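PvdO (Pseudomonas aeruginosa, PDB 5HHA) takes part in chromophore maturation in the periplasm, binds calcium and is probably related in fold to the formylglycine-generating enzymes. Local coordinates at residues G209-V221 against N267-R281. Sequence-based numbering, arbitrary orientation.
Sequences GVYDMHGNVYEWV and NNAAPSDRGDWIGFR
Three backbone hydrogen bonds join Tyr218 and Trp220 to the chain at Trp277 and Gly279: Tyr218 N to Trp277 O, Gly279 N to Tyr218 O (2.8 Å) and Trp220 N to Gly279 O. They make a short parallel pairing of strand 218-221 with the strand starting at Ile278.

Aromatic packing dominates the face carrying Tyr218 and Trp220. The six-membered ring of Trp277 turns its edge to the Tyr218 face in an offset T-shaped pair, planes at 88°, while Asn267 ND2 donates to Tyr218 OH (3.1 Å). With chi1 of Ile278 at -47°, CG1 lies beside the backbone N and CG2 anti to it, where CG2 sits over the five-membered ring of Trp220 in a CH-pi contact. Trp220 NE1 donates a hydrogen bond to Val129 O, and Asp273 O meets the ring's edge 3.2 Å from Trp220 CZ2.

Both strands belong to the mixed sheet of the sulfatase-modifying factor (FGE-sulfatase) domain, in which strand 247-251 also pairs with 218-221.

Beyond the paired strands, the extended Arg281 chain brings NE to Glu219 OE2 (2.9 Å) in a salt bridge, and NH2 to Tyr211 O (2.7 Å) in the carbonyl plane. Met213 CE lies over one guanidinium face; Arg157 and Gln83 also hold Glu219 OE2.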
ATOM      1  N   GLY A 209      10.226  -9.396   3.505  1.00 10.22           N
ATOM      2  CA  GLY A 209       9.281  -9.780   4.533  1.00 10.38           C
ATOM      3  C   GLY A 209       7.950  -9.048   4.452  1.00 10.13           C
ATOM      4  O   GLY A 209       7.181  -9.021   5.417  1.00 11.14           O
ATOM      5  N   VAL A 210       7.638  -8.482   3.289  1.00 10.11           N
ATOM      6  CA  VAL A 210       6.415  -7.690   3.125  1.00  8.61           C
ATOM      7  C   VAL A 210       5.383  -8.508   2.352  1.00  9.23           C
ATOM      8  O   VAL A 210       5.725  -9.212   1.399  1.00  9.40           O
ATOM      9  CB  VAL A 210       6.726  -6.405   2.364  1.00  9.25           C
ATOM     10  CG1 VAL A 210       5.484  -5.533   2.287  1.00 10.05           C
ATOM     11  CG2 VAL A 210       7.826  -5.634   3.050  1.00 11.32           C
ATOM     12  N   TYR A 211       4.106  -8.398   2.732  1.00  8.77           N
ATOM     13  CA  TYR A 211       3.005  -9.155   2.128  1.00  9.36           C
ATOM     14  C   TYR A 211       2.031  -8.230   1.397  1.00  8.08           C
ATOM     15  O   TYR A 211       1.856  -7.062   1.770  1.00  8.85           O
ATOM     16  CB  TYR A 211       2.192  -9.866   3.208  1.00  8.89           C
ATOM     17  CG  TYR A 211       2.940 -10.947   3.952  1.00  9.03           C
ATOM     18  CD1 TYR A 211       3.771 -10.645   5.031  1.00 10.57           C
ATOM     19  CD2 TYR A 211       2.764 -12.275   3.604  1.00  9.94           C
ATOM     20  CE1 TYR A 211       4.433 -11.634   5.713  1.00 12.28           C
ATOM     21  CE2 TYR A 211       3.412 -13.286   4.312  1.00 11.52           C
ATOM     22  CZ  TYR A 211       4.231 -12.936   5.350  1.00 11.75           C
ATOM     23  OH  TYR A 211       4.903 -13.944   6.053  1.00 17.44           O
ATOM     24  N   ASP A 212       1.391  -8.776   0.374  1.00  8.40           N
ATOM     25  CA  ASP A 212       0.278  -8.142  -0.345  1.00  7.61           C
ATOM     26  C   ASP A 212       0.660  -6.871  -1.098  1.00  7.97           C
ATOM     27  O   ASP A 212      -0.218  -6.055  -1.379  1.00  8.15           O
ATOM     28  CB  ASP A 212      -0.925  -7.896   0.577  1.00  8.73           C
ATOM     29  CG  ASP A 212      -1.552  -9.180   1.077  1.00  8.60           C
ATOM     30  OD1 ASP A 212      -1.879 -10.064   0.246  1.00  8.74           O
ATOM     31  OD2 ASP A 212      -1.719  -9.333   2.315  1.00  9.61           O
ATOM     32  N   MET A 213       1.925  -6.715  -1.463  1.00  8.18           N
ATOM     33  CA  MET A 213       2.304  -5.539  -2.225  1.00  8.03           C
ATOM     34  C   MET A 213       1.788  -5.580  -3.666  1.00  7.18           C
ATOM     35  O   MET A 213       1.848  -4.570  -4.367  1.00  8.13           O
ATOM     36  CB  MET A 213       3.816  -5.355  -2.204  1.00  8.91           C
ATOM     37  CG  MET A 213       4.328  -4.697  -0.925  1.00  8.80           C
ATOM     38  SD  MET A 213       3.981  -2.924  -0.949  1.00  9.23           S
ATOM     39  CE  MET A 213       4.938  -2.348   0.426  1.00  9.76           C
ATOM     40  N   HIS A 214       1.290  -6.719  -4.128  1.00  7.64           N
ATOM     41  CA  HIS A 214       0.867  -6.885  -5.522  1.00  8.07           C
ATOM     42  C   HIS A 214      -0.585  -7.220  -5.698  1.00  8.07           C
ATOM     43  O   HIS A 214      -1.014  -7.605  -6.778  1.00  7.95           O
ATOM     44  CB  HIS A 214       1.813  -7.844  -6.237  1.00  8.51           C
ATOM     45  CG  HIS A 214       3.233  -7.402  -6.095  1.00  8.10           C
ATOM     46  ND1 HIS A 214       3.916  -6.590  -6.981  1.00 11.11           N
ATOM     47  CD2 HIS A 214       4.056  -7.591  -5.055  1.00  6.42           C
ATOM     48  CE1 HIS A 214       5.112  -6.316  -6.481  1.00  6.08           C
ATOM     49  NE2 HIS A 214       5.221  -6.937  -5.318  1.00 12.04           N
ATOM     50  N   GLY A 215      -1.378  -7.033  -4.648  1.00  7.38           N
ATOM     51  CA  GLY A 215      -2.815  -7.203  -4.781  1.00  9.23           C
ATOM     52  C   GLY A 215      -3.550  -6.807  -3.511  1.00  6.88           C
ATOM     53  O   GLY A 215      -3.026  -6.092  -2.637  1.00  7.51           O
ATOM     54  N   ASN A 216      -4.778  -7.292  -3.425  1.00  7.45           N
ATOM     55  CA  ASN A 216      -5.664  -7.113  -2.279  1.00  8.17           C
ATOM     56  C   ASN A 216      -6.353  -5.748  -2.328  1.00  7.11           C
ATOM     57  O   ASN A 216      -7.531  -5.671  -2.673  1.00  7.69           O
ATOM     58  CB  ASN A 216      -4.988  -7.456  -0.939  1.00  8.57           C
ATOM     59  CG  ASN A 216      -5.920  -8.194   0.009  1.00  7.86           C
ATOM     60  OD1 ASN A 216      -7.022  -8.566  -0.366  1.00  8.66           O
ATOM     61  ND2 ASN A 216      -5.460  -8.424   1.238  1.00  8.78           N
ATOM     62  N   VAL A 217      -5.636  -4.664  -2.002  1.00  7.13           N
ATOM     63  CA  VAL A 217      -6.167  -3.318  -2.116  1.00  7.33           C
ATOM     64  C   VAL A 217      -5.098  -2.369  -2.617  1.00  6.90           C
ATOM     65  O   VAL A 217      -3.905  -2.571  -2.381  1.00  7.26           O
ATOM     66  CB  VAL A 217      -6.678  -2.773  -0.735  1.00  7.77           C
ATOM     67  CG1 VAL A 217      -7.906  -3.519  -0.273  1.00  8.74           C
ATOM     68  CG2 VAL A 217      -5.625  -2.837   0.348  1.00  8.35           C
ATOM     69  N   TYR A 218      -5.544  -1.319  -3.295  1.00  7.47           N
ATOM     70  CA  TYR A 218      -4.683  -0.132  -3.439  1.00  7.56           C
ATOM     71  C   TYR A 218      -4.399   0.458  -2.065  1.00  7.58           C
ATOM     72  O   TYR A 218      -5.104   0.152  -1.092  1.00  8.20           O
ATOM     73  CB  TYR A 218      -5.403   0.923  -4.283  1.00  7.03           C
ATOM     74  CG  TYR A 218      -5.135   0.829  -5.769  1.00  7.78           C
ATOM     75  CD1 TYR A 218      -4.061   1.511  -6.326  1.00  7.92           C
ATOM     76  CD2 TYR A 218      -5.948   0.085  -6.616  1.00  8.36           C
ATOM     77  CE1 TYR A 218      -3.806   1.478  -7.683  1.00  9.22           C
ATOM     78  CE2 TYR A 218      -5.694   0.047  -7.991  1.00  8.85           C
ATOM     79  CZ  TYR A 218      -4.607   0.740  -8.506  1.00  8.72           C
ATOM     80  OH  TYR A 218      -4.316   0.774  -9.875  1.00 10.14           O
ATOM     81  N   GLU A 219      -3.408   1.333  -1.999  1.00  7.29           N
ATOM     82  CA  GLU A 219      -2.983   1.943  -0.755  1.00  7.34           C
ATOM     83  C   GLU A 219      -2.726   3.416  -0.950  1.00  7.18           C
ATOM     84  O   GLU A 219      -2.029   3.816  -1.893  1.00  7.84           O
ATOM     85  CB  GLU A 219      -1.670   1.345  -0.272  1.00  8.15           C
ATOM     86  CG  GLU A 219      -1.765  -0.125   0.100  1.00  8.40           C
ATOM     87  CD  GLU A 219      -0.413  -0.776   0.233  1.00  8.36           C
ATOM     88  OE1 GLU A 219       0.598  -0.048   0.389  1.00  8.45           O
ATOM     89  OE2 GLU A 219      -0.352  -2.028   0.202  1.00  8.34           O
ATOM     90  N   TRP A 220      -3.205   4.234  -0.017  1.00  6.53           N
ATOM     91  CA  TRP A 220      -2.788   5.617   0.020  1.00  8.56           C
ATOM     92  C   TRP A 220      -1.283   5.733   0.278  1.00  7.42           C
ATOM     93  O   TRP A 220      -0.729   4.990   1.093  1.00  7.59           O
ATOM     94  CB  TRP A 220      -3.488   6.358   1.159  1.00  8.47           C
ATOM     95  CG  TRP A 220      -4.957   6.492   1.003  1.00  8.43           C
ATOM     96  CD1 TRP A 220      -5.899   5.819   1.715  1.00  8.79           C
ATOM     97  CD2 TRP A 220      -5.672   7.352   0.093  1.00  8.28           C
ATOM     98  NE1 TRP A 220      -7.153   6.216   1.316  1.00  8.79           N
ATOM     99  CE2 TRP A 220      -7.042   7.140   0.318  1.00  8.25           C
ATOM    100  CE3 TRP A 220      -5.289   8.261  -0.899  1.00  9.08           C
ATOM    101  CZ2 TRP A 220      -8.028   7.820  -0.381  1.00  9.10           C
ATOM    102  CZ3 TRP A 220      -6.273   8.934  -1.594  1.00 10.48           C
ATOM    103  CH2 TRP A 220      -7.630   8.699  -1.339  1.00  9.65           C
ATOM    104  N   VAL A 221      -0.652   6.685  -0.410  1.00  7.48           N
ATOM    105  CA  VAL A 221       0.681   7.174  -0.045  1.00  8.26           C
ATOM    106  C   VAL A 221       0.591   8.700   0.025  1.00  7.68           C
ATOM    107  O   VAL A 221      -0.389   9.293  -0.388  1.00  8.71           O
ATOM    108  CB  VAL A 221       1.795   6.695  -1.003  1.00  7.89           C
ATOM    109  CG1 VAL A 221       1.860   5.167  -1.023  1.00  8.95           C
ATOM    110  CG2 VAL A 221       1.579   7.224  -2.395  1.00  8.09           C
ATOM    111  N   ASN A 267      -1.170   5.083  -9.761  1.00  8.45           N
ATOM    112  CA  ASN A 267      -2.539   5.553  -9.918  1.00  8.86           C
ATOM    113  C   ASN A 267      -2.736   6.712  -8.954  1.00  8.39           C
ATOM    114  O   ASN A 267      -1.825   7.073  -8.216  1.00  8.84           O
ATOM    115  CB  ASN A 267      -3.514   4.393  -9.662  1.00  8.33           C
ATOM    116  CG  ASN A 267      -4.844   4.572 -10.392  1.00  9.91           C
ATOM    117  OD1 ASN A 267      -5.207   5.653 -10.836  1.00 11.15           O
ATOM    118  ND2 ASN A 267      -5.581   3.494 -10.512  1.00 12.55           N
ATOM    119  N   ASN A 268      -3.914   7.306  -8.970  1.00  8.86           N
ATOM    120  CA  ASN A 268      -4.178   8.504  -8.177  1.00  9.29           C
ATOM    121  C   ASN A 268      -5.649   8.552  -7.790  1.00  9.85           C
ATOM    122  O   ASN A 268      -6.470   7.844  -8.344  1.00 10.80           O
ATOM    123  CB  ASN A 268      -3.751   9.775  -8.937  1.00 11.07           C
ATOM    124  CG  ASN A 268      -4.581  10.020 -10.164  1.00 13.43           C
ATOM    125  OD1 ASN A 268      -4.134   9.773 -11.293  1.00 22.29           O
ATOM    126  ND2 ASN A 268      -5.798  10.451  -9.971  1.00 15.87           N
ATOM    127  N   ALA A 269      -5.954   9.362  -6.799  1.00  9.96           N
ATOM    128  CA  ALA A 269      -7.325   9.579  -6.353  1.00 10.65           C
ATOM    129  C   ALA A 269      -7.362  10.985  -5.753  1.00 11.00           C
ATOM    130  O   ALA A 269      -6.346  11.502  -5.316  1.00 11.22           O
ATOM    131  CB  ALA A 269      -7.723   8.541  -5.311  1.00 11.81           C
ATOM    132  N   ALA A 270      -8.542  11.585  -5.681  1.00 10.73           N
ATOM    133  CA  ALA A 270      -8.676  12.798  -4.882  1.00 10.64           C
ATOM    134  C   ALA A 270      -8.542  12.403  -3.422  1.00 10.97           C
ATOM    135  O   ALA A 270      -9.046  11.332  -3.022  1.00 10.92           O
ATOM    136  CB  ALA A 270     -10.032  13.443  -5.134  1.00 13.99           C
ATOM    137  N   PRO A 271      -7.866  13.209  -2.610  1.00 10.83           N
ATOM    138  CA  PRO A 271      -7.657  12.785  -1.219  1.00 11.78           C
ATOM    139  C   PRO A 271      -8.930  12.625  -0.392  1.00 12.74           C
ATOM    140  O   PRO A 271      -8.915  11.920   0.624  1.00 11.99           O
ATOM    141  CB  PRO A 271      -6.720  13.866  -0.646  1.00 14.06           C
ATOM    142  CG  PRO A 271      -6.823  15.010  -1.603  1.00 14.02           C
ATOM    143  CD  PRO A 271      -7.121  14.440  -2.933  1.00 13.21           C
ATOM    144  N   SER A 272     -10.037  13.228  -0.828  1.00 11.05           N
ATOM    145  CA  SER A 272     -11.309  13.071  -0.140  1.00 11.78           C
ATOM    146  C   SER A 272     -12.062  11.835  -0.627  1.00 11.12           C
ATOM    147  O   SER A 272     -13.118  11.533  -0.084  1.00 12.82           O
ATOM    148  CB  SER A 272     -12.163  14.334  -0.320  1.00 14.87           C
ATOM    149  OG  SER A 272     -12.431  14.567  -1.693  1.00 17.09           O
ATOM    150  N   ASP A 273     -11.565  11.134  -1.649  1.00 10.79           N
ATOM    151  CA  ASP A 273     -12.172   9.886  -2.109  1.00 11.55           C
ATOM    152  C   ASP A 273     -11.979   8.789  -1.052  1.00 10.74           C
ATOM    153  O   ASP A 273     -11.059   8.846  -0.233  1.00 10.62           O
ATOM    154  CB  ASP A 273     -11.498   9.384  -3.406  1.00 12.03           C
ATOM    155  CG  ASP A 273     -11.827  10.200  -4.643  1.00 15.97           C
ATOM    156  OD1 ASP A 273     -12.804  10.978  -4.649  1.00 17.14           O
ATOM    157  OD2 ASP A 273     -11.095  10.017  -5.649  1.00 16.08           O
ATOM    158  N   ARG A 274     -12.837   7.784  -1.101  1.00 10.45           N
ATOM    159  CA  ARG A 274     -12.618   6.558  -0.354  1.00  9.65           C
ATOM    160  C   ARG A 274     -13.270   5.447  -1.148  1.00 10.15           C
ATOM    161  O   ARG A 274     -14.114   5.680  -2.026  1.00 11.55           O
ATOM    162  CB  ARG A 274     -13.192   6.648   1.066  1.00 10.59           C
ATOM    163  CG  ARG A 274     -14.703   6.767   1.133  1.00 12.77           C
ATOM    164  CD  ARG A 274     -15.188   7.012   2.551  1.00 12.88           C
ATOM    165  NE  ARG A 274     -14.821   8.349   2.997  1.00 13.17           N
ATOM    166  CZ  ARG A 274     -14.178   8.639   4.122  1.00 12.00           C
ATOM    167  NH1 ARG A 274     -13.795   7.699   4.970  1.00 12.36           N
ATOM    168  NH2 ARG A 274     -13.901   9.903   4.414  1.00 13.69           N
ATOM    169  N   GLY A 275     -12.906   4.219  -0.843  1.00  9.26           N
ATOM    170  CA  GLY A 275     -13.535   3.096  -1.510  1.00 10.92           C
ATOM    171  C   GLY A 275     -13.225   1.801  -0.822  1.00  8.05           C
ATOM    172  O   GLY A 275     -12.311   1.701  -0.025  1.00  9.32           O
ATOM    173  N   ASP A 276     -13.975   0.777  -1.203  1.00  9.13           N
ATOM    174  CA  ASP A 276     -13.808  -0.566  -0.669  1.00  8.94           C
ATOM    175  C   ASP A 276     -12.601  -1.306  -1.281  1.00  8.19           C
ATOM    176  O   ASP A 276     -12.371  -2.500  -1.053  1.00  8.75           O
ATOM    177  CB  ASP A 276     -15.104  -1.362  -0.855  1.00 10.47           C
ATOM    178  CG  ASP A 276     -15.421  -1.669  -2.302  1.00 11.33           C
ATOM    179  OD1 ASP A 276     -14.542  -1.544  -3.174  1.00 11.32           O
ATOM    180  OD2 ASP A 276     -16.574  -2.095  -2.562  1.00 12.23           O
ATOM    181  N   TRP A 277     -11.808  -0.529  -2.033  1.00  8.94           N
ATOM    182  CA  TRP A 277     -10.659  -1.015  -2.780  1.00  9.26           C
ATOM    183  C   TRP A 277      -9.391  -0.221  -2.450  1.00  9.07           C
ATOM    184  O   TRP A 277      -8.346  -0.514  -3.018  1.00  8.80           O
ATOM    185  CB  TRP A 277     -10.962  -0.923  -4.278  1.00  9.97           C
ATOM    186  CG  TRP A 277     -11.367   0.424  -4.734  1.00  9.40           C
ATOM    187  CD1 TRP A 277     -12.595   1.019  -4.635  1.00 11.49           C
ATOM    188  CD2 TRP A 277     -10.520   1.367  -5.385  1.00  9.89           C
ATOM    189  NE1 TRP A 277     -12.560   2.276  -5.174  1.00 11.26           N
ATOM    190  CE2 TRP A 277     -11.296   2.512  -5.647  1.00 10.66           C
ATOM    191  CE3 TRP A 277      -9.177   1.358  -5.791  1.00 10.30           C
ATOM    192  CZ2 TRP A 277     -10.778   3.622  -6.291  1.00 13.57           C
ATOM    193  CZ3 TRP A 277      -8.666   2.477  -6.423  1.00 11.10           C
ATOM    194  CH2 TRP A 277      -9.463   3.577  -6.673  1.00 11.98           C
ATOM    195  N   ILE A 278      -9.472   0.759  -1.538  1.00  7.96           N
ATOM    196  CA  ILE A 278      -8.299   1.514  -1.098  1.00  7.47           C
ATOM    197  C   ILE A 278      -8.134   1.372   0.400  1.00  8.24           C
ATOM    198  O   ILE A 278      -9.028   1.755   1.171  1.00  8.65           O
ATOM    199  CB  ILE A 278      -8.347   3.052  -1.435  1.00  9.01           C
ATOM    200  CG1 ILE A 278      -8.764   3.306  -2.880  1.00  9.29           C
ATOM    201  CG2 ILE A 278      -6.988   3.651  -1.142  1.00  9.05           C
ATOM    202  CD1 ILE A 278      -9.018   4.783  -3.163  1.00 12.77           C
ATOM    203  N   GLY A 279      -6.998   0.820   0.797  1.00  7.82           N
ATOM    204  CA  GLY A 279      -6.583   0.736   2.190  1.00  7.95           C
ATOM    205  C   GLY A 279      -5.271   1.505   2.358  1.00  8.09           C
ATOM    206  O   GLY A 279      -5.060   2.529   1.699  1.00  7.65           O
ATOM    207  N   PHE A 280      -4.381   1.011   3.225  1.00  7.05           N
ATOM    208  CA  PHE A 280      -3.163   1.769   3.512  1.00  6.69           C
ATOM    209  C   PHE A 280      -2.208   0.981   4.346  1.00  7.39           C
ATOM    210  O   PHE A 280      -2.607   0.060   5.061  1.00  8.12           O
ATOM    211  CB  PHE A 280      -3.466   3.091   4.217  1.00  8.74           C
ATOM    212  CG  PHE A 280      -4.077   2.933   5.595  1.00  9.11           C
ATOM    213  CD1 PHE A 280      -5.431   2.647   5.757  1.00 10.13           C
ATOM    214  CD2 PHE A 280      -3.311   3.130   6.741  1.00 10.34           C
ATOM    215  CE1 PHE A 280      -5.991   2.553   7.011  1.00 10.44           C
ATOM    216  CE2 PHE A 280      -3.868   3.025   8.004  1.00 10.55           C
ATOM    217  CZ  PHE A 280      -5.210   2.753   8.137  1.00 11.79           C
ATOM    218  N   ARG A 281      -0.934   1.336   4.241  1.00  8.15           N
ATOM    219  CA  ARG A 281       0.080   0.934   5.203  1.00  8.48           C
ATOM    220  C   ARG A 281       0.481   2.179   6.004  1.00  8.15           C
ATOM    221  O   ARG A 281       0.166   3.308   5.642  1.00  8.73           O
ATOM    222  CB  ARG A 281       1.305   0.356   4.493  1.00  7.89           C
ATOM    223  CG  ARG A 281       1.029  -0.911   3.759  1.00  8.53           C
ATOM    224  CD  ARG A 281       2.263  -1.439   3.035  1.00  8.63           C
ATOM    225  NE  ARG A 281       1.827  -2.402   2.060  1.00  8.59           N
ATOM    226  CZ  ARG A 281       1.790  -3.721   2.231  1.00  7.72           C
ATOM    227  NH1 ARG A 281       2.340  -4.310   3.288  1.00  8.79           N
ATOM    228  NH2 ARG A 281       1.222  -4.473   1.301  1.00  7.28           N
TER
HETATM  229  O   HOH W   1       0.655   2.457   1.914  1.00  9.05           O
HETATM  230  O   HOH W   2       0.597   5.330   3.669  1.00  9.63           O